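Local structure of ferrous iron transport protein B (Legionella pneumophila, 3IBY) at residues A[180-190]-A[200-208]. The protein probably transports ferrous iron across the inner membrane in a GTP-driven uptake system, represented here by its cytosolic GTP-binding part. Numbering follows the deposited sequence.
Sequences QQILNDLENQL and AYYFSRRLA
Leu183 of helix 177-193 covers one face of the guanidinium group of Arg205, and Tyr201, from Arg205's own helix, the other: Leu183 CD1 lies 3.9 Å above the plane and Tyr201 CE1 over the opposite face, both offset toward the rim. Although Arg205 starts out pointing away from helix 177-193, a bend at chi2 brings its head back to the interface. Arg205 NH1 donates to Ser204 OG (2.9 Å), which, with the acceptor in the guanidinium plane, helps hold the group's rotation. Glu187 meets Tyr201 at the edge of its ring. With CG anti to the backbone N (chi1 -176°) and an extended chain, it sets OE2 3.3 Å from Tyr201 CB. OE2 also lies near the ring plane, 3.6 Å from Tyr201 CD1, with carboxylate and ring planes 63° apart. Its OE1 stays 4.4 Å from Arg205 NH1, beyond a salt bridge, so any attraction is probably only a general electrostatic one. These helices probably belong to the helical GDI domain that accompanies the G domain in this cytosolic part of FeoB; the axes of 180-190 and 200-208 cross at 129° and come within 8.6 Å. Knobs-into-holes packing is seen at Ser204, whose side chain sits among Leu183, Leu186, Glu187 and Leu190. On the apolar side, Leu190 CD1 meets Phe203 CD2 at 3.6 Å, the side chains crossing at about a right angle, while Leu186 CD2 rests on Leu207 CB. Helix 234-253 extends this core, its Leu238 touching both Leu183 and Ala208.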
loop_
_atom_site.group_PDB
_atom_site.type_symbol
_atom_site.label_atom_id
_atom_site.label_comp_id
_atom_site.label_asym_id
_atom_site.label_seq_id
_atom_site.Cartn_x
_atom_site.Cartn_y
_atom_site.Cartn_z
ATOM N N GLN A 180 15.223 16.989 0.965
ATOM C CA GLN A 180 15.845 15.711 1.291
ATOM C C GLN A 180 16.567 15.844 2.636
ATOM O O GLN A 180 16.484 14.984 3.497
ATOM C CB GLN A 180 16.767 15.246 0.155
ATOM C CG GLN A 180 17.079 13.724 0.169
ATOM C CD GLN A 180 15.826 12.794 -0.027
ATOM O OE1 GLN A 180 15.513 11.944 0.844
ATOM N NE2 GLN A 180 15.126 12.947 -1.178
ATOM N N GLN A 181 17.238 16.967 2.814
ATOM C CA GLN A 181 17.883 17.273 4.067
ATOM C C GLN A 181 16.902 17.065 5.248
ATOM O O GLN A 181 17.241 16.403 6.228
ATOM C CB GLN A 181 18.434 18.710 4.015
ATOM C CG GLN A 181 19.577 19.039 5.002
ATOM C CD GLN A 181 19.158 19.922 6.200
ATOM O OE1 GLN A 181 18.078 20.551 6.208
ATOM N NE2 GLN A 181 20.039 19.989 7.206
ATOM N N ILE A 182 15.683 17.598 5.137
ATOM C CA ILE A 182 14.724 17.589 6.253
ATOM C C ILE A 182 14.255 16.178 6.563
ATOM O O ILE A 182 14.156 15.809 7.718
ATOM C CB ILE A 182 13.468 18.477 5.975
ATOM C CG1 ILE A 182 13.840 19.953 5.931
ATOM C CG2 ILE A 182 12.392 18.276 7.074
ATOM C CD1 ILE A 182 12.737 20.859 5.396
ATOM N N LEU A 183 13.950 15.407 5.525
ATOM C CA LEU A 183 13.549 14.022 5.700
ATOM C C LEU A 183 14.680 13.171 6.303
ATOM O O LEU A 183 14.402 12.252 7.097
ATOM C CB LEU A 183 13.083 13.401 4.376
ATOM C CG LEU A 183 11.761 13.810 3.693
ATOM C CD1 LEU A 183 11.713 13.171 2.313
ATOM C CD2 LEU A 183 10.465 13.447 4.486
ATOM N N ASN A 184 15.941 13.455 5.958
ATOM C CA ASN A 184 17.046 12.678 6.527
ATOM C C ASN A 184 17.329 13.052 8.000
ATOM O O ASN A 184 17.734 12.186 8.792
ATOM C CB ASN A 184 18.316 12.772 5.659
ATOM C CG ASN A 184 18.102 12.279 4.227
ATOM O OD1 ASN A 184 17.284 11.408 3.948
ATOM N ND2 ASN A 184 18.839 12.855 3.316
ATOM N N ASP A 185 17.116 14.324 8.369
ATOM C CA ASP A 185 17.177 14.749 9.792
ATOM C C ASP A 185 16.041 14.065 10.565
ATOM O O ASP A 185 16.230 13.498 11.636
ATOM C CB ASP A 185 17.081 16.284 9.964
ATOM C CG ASP A 185 18.445 16.994 9.865
ATOM O OD1 ASP A 185 18.472 18.220 9.581
ATOM O OD2 ASP A 185 19.491 16.332 10.063
ATOM N N LEU A 186 14.858 14.111 9.987
ATOM C CA LEU A 186 13.698 13.531 10.602
ATOM C C LEU A 186 13.918 12.031 10.833
ATOM O O LEU A 186 13.764 11.569 11.961
ATOM C CB LEU A 186 12.485 13.813 9.727
ATOM C CG LEU A 186 11.138 13.771 10.404
ATOM C CD1 LEU A 186 11.090 14.776 11.531
ATOM C CD2 LEU A 186 10.065 14.044 9.372
ATOM N N GLU A 187 14.334 11.298 9.795
ATOM C CA GLU A 187 14.669 9.872 9.945
ATOM C C GLU A 187 15.661 9.614 11.074
ATOM O O GLU A 187 15.497 8.680 11.844
ATOM C CB GLU A 187 15.206 9.250 8.638
ATOM C CG GLU A 187 15.464 7.719 8.741
ATOM C CD GLU A 187 15.731 6.979 7.391
ATOM O OE1 GLU A 187 16.291 7.572 6.447
ATOM O OE2 GLU A 187 15.400 5.767 7.281
ATOM N N ASN A 188 16.684 10.436 11.186
ATOM C CA ASN A 188 17.722 10.205 12.196
ATOM C C ASN A 188 17.281 10.555 13.625
ATOM O O ASN A 188 17.545 9.812 14.564
ATOM C CB ASN A 188 18.993 10.971 11.792
ATOM C CG ASN A 188 19.657 10.379 10.528
ATOM O OD1 ASN A 188 20.048 11.113 9.598
ATOM N ND2 ASN A 188 19.779 9.039 10.500
ATOM N N GLN A 189 16.616 11.694 13.781
ATOM C CA GLN A 189 15.907 12.029 15.015
ATOM C C GLN A 189 15.172 10.768 15.531
ATOM O O GLN A 189 15.383 10.343 16.682
ATOM C CB GLN A 189 14.909 13.160 14.727
ATOM C CG GLN A 189 14.562 14.145 15.871
ATOM C CD GLN A 189 13.894 15.470 15.342
ATOM O OE1 GLN A 189 13.749 15.671 14.130
ATOM N NE2 GLN A 189 13.509 16.366 16.264
ATOM N N LEU A 190 14.358 10.153 14.661
ATOM C CA LEU A 190 13.587 8.950 15.007
ATOM C C LEU A 190 14.455 7.759 15.429
ATOM O O LEU A 190 14.164 7.117 16.431
ATOM C CB LEU A 190 12.669 8.524 13.848
ATOM C CG LEU A 190 11.592 9.535 13.463
ATOM C CD1 LEU A 190 10.671 8.974 12.457
ATOM C CD2 LEU A 190 10.832 10.017 14.699
ATOM N N ALA A 200 11.308 3.941 11.119
ATOM C CA ALA A 200 11.757 5.326 11.095
ATOM C C ALA A 200 11.670 5.893 9.696
ATOM O O ALA A 200 11.184 7.034 9.510
ATOM C CB ALA A 200 13.147 5.451 11.596
ATOM N N TYR A 201 12.120 5.104 8.710
ATOM C CA TYR A 201 12.026 5.537 7.326
ATOM C C TYR A 201 10.575 5.847 7.052
ATOM O O TYR A 201 10.266 6.926 6.559
ATOM C CB TYR A 201 12.559 4.497 6.323
ATOM C CG TYR A 201 12.468 4.951 4.857
ATOM C CD1 TYR A 201 13.542 5.577 4.206
ATOM C CD2 TYR A 201 11.318 4.771 4.133
ATOM C CE1 TYR A 201 13.448 5.998 2.861
ATOM C CE2 TYR A 201 11.225 5.185 2.806
ATOM C CZ TYR A 201 12.274 5.789 2.175
ATOM O OH TYR A 201 12.115 6.172 0.864
ATOM N N TYR A 202 9.684 4.918 7.395
ATOM C CA TYR A 202 8.271 5.033 7.005
ATOM C C TYR A 202 7.591 6.167 7.746
ATOM O O TYR A 202 6.891 6.955 7.159
ATOM C CB TYR A 202 7.523 3.709 7.280
ATOM C CG TYR A 202 6.005 3.769 7.217
ATOM C CD1 TYR A 202 5.315 3.561 6.028
ATOM C CD2 TYR A 202 5.264 4.005 8.357
ATOM C CE1 TYR A 202 3.924 3.586 5.984
ATOM C CE2 TYR A 202 3.875 4.052 8.316
ATOM C CZ TYR A 202 3.203 3.843 7.134
ATOM O OH TYR A 202 1.809 3.897 7.147
ATOM N N PHE A 203 7.806 6.238 9.040
ATOM C CA PHE A 203 7.135 7.211 9.878
ATOM C C PHE A 203 7.534 8.674 9.550
ATOM O O PHE A 203 6.729 9.612 9.708
ATOM C CB PHE A 203 7.453 6.858 11.326
ATOM C CG PHE A 203 6.759 7.713 12.323
ATOM C CD1 PHE A 203 5.491 8.235 12.064
ATOM C CD2 PHE A 203 7.369 7.986 13.554
ATOM C CE1 PHE A 203 4.846 9.018 13.013
ATOM C CE2 PHE A 203 6.737 8.765 14.506
ATOM C CZ PHE A 203 5.476 9.288 14.243
ATOM N N SER A 204 8.765 8.845 9.064
ATOM C CA SER A 204 9.277 10.150 8.621
ATOM C C SER A 204 8.490 10.742 7.437
ATOM O O SER A 204 8.127 11.952 7.437
ATOM C CB SER A 204 10.791 10.065 8.286
ATOM O OG SER A 204 11.083 9.037 7.368
ATOM N N ARG A 205 8.232 9.888 6.442
ATOM C CA ARG A 205 7.439 10.276 5.275
ATOM C C ARG A 205 6.039 10.663 5.681
ATOM O O ARG A 205 5.508 11.650 5.201
ATOM C CB ARG A 205 7.398 9.160 4.239
ATOM C CG ARG A 205 8.592 9.154 3.257
ATOM C CD ARG A 205 9.886 8.951 3.969
ATOM N NE ARG A 205 11.033 9.137 3.108
ATOM C CZ ARG A 205 12.274 9.299 3.564
ATOM N NH1 ARG A 205 12.537 9.299 4.873
ATOM N NH2 ARG A 205 13.267 9.443 2.712
ATOM N N ARG A 206 5.446 9.921 6.598
ATOM C CA ARG A 206 4.107 10.259 7.044
ATOM C C ARG A 206 4.056 11.619 7.759
ATOM O O ARG A 206 3.174 12.464 7.497
ATOM C CB ARG A 206 3.552 9.120 7.912
ATOM C CG ARG A 206 2.773 8.033 7.151
ATOM C CD ARG A 206 2.856 8.162 5.620
ATOM N NE ARG A 206 3.628 7.071 5.047
ATOM C CZ ARG A 206 4.188 7.067 3.849
ATOM N NH1 ARG A 206 4.149 8.111 3.027
ATOM N NH2 ARG A 206 4.817 5.979 3.472
ATOM N N LEU A 207 4.994 11.817 8.668
ATOM C CA LEU A 207 5.139 13.112 9.324
ATOM C C LEU A 207 5.272 14.213 8.275
ATOM O O LEU A 207 4.566 15.218 8.320
ATOM C CB LEU A 207 6.370 13.096 10.224
ATOM C CG LEU A 207 6.163 12.871 11.712
ATOM C CD1 LEU A 207 4.809 12.195 11.956
ATOM C CD2 LEU A 207 7.357 12.096 12.311
ATOM N N ALA A 208 6.170 13.991 7.321
ATOM C CA ALA A 208 6.410 14.921 6.218
ATOM C C ALA A 208 5.131 15.254 5.502
ATOM O O ALA A 208 4.955 16.353 5.014
ATOM C CB ALA A 208 7.399 14.329 5.243
#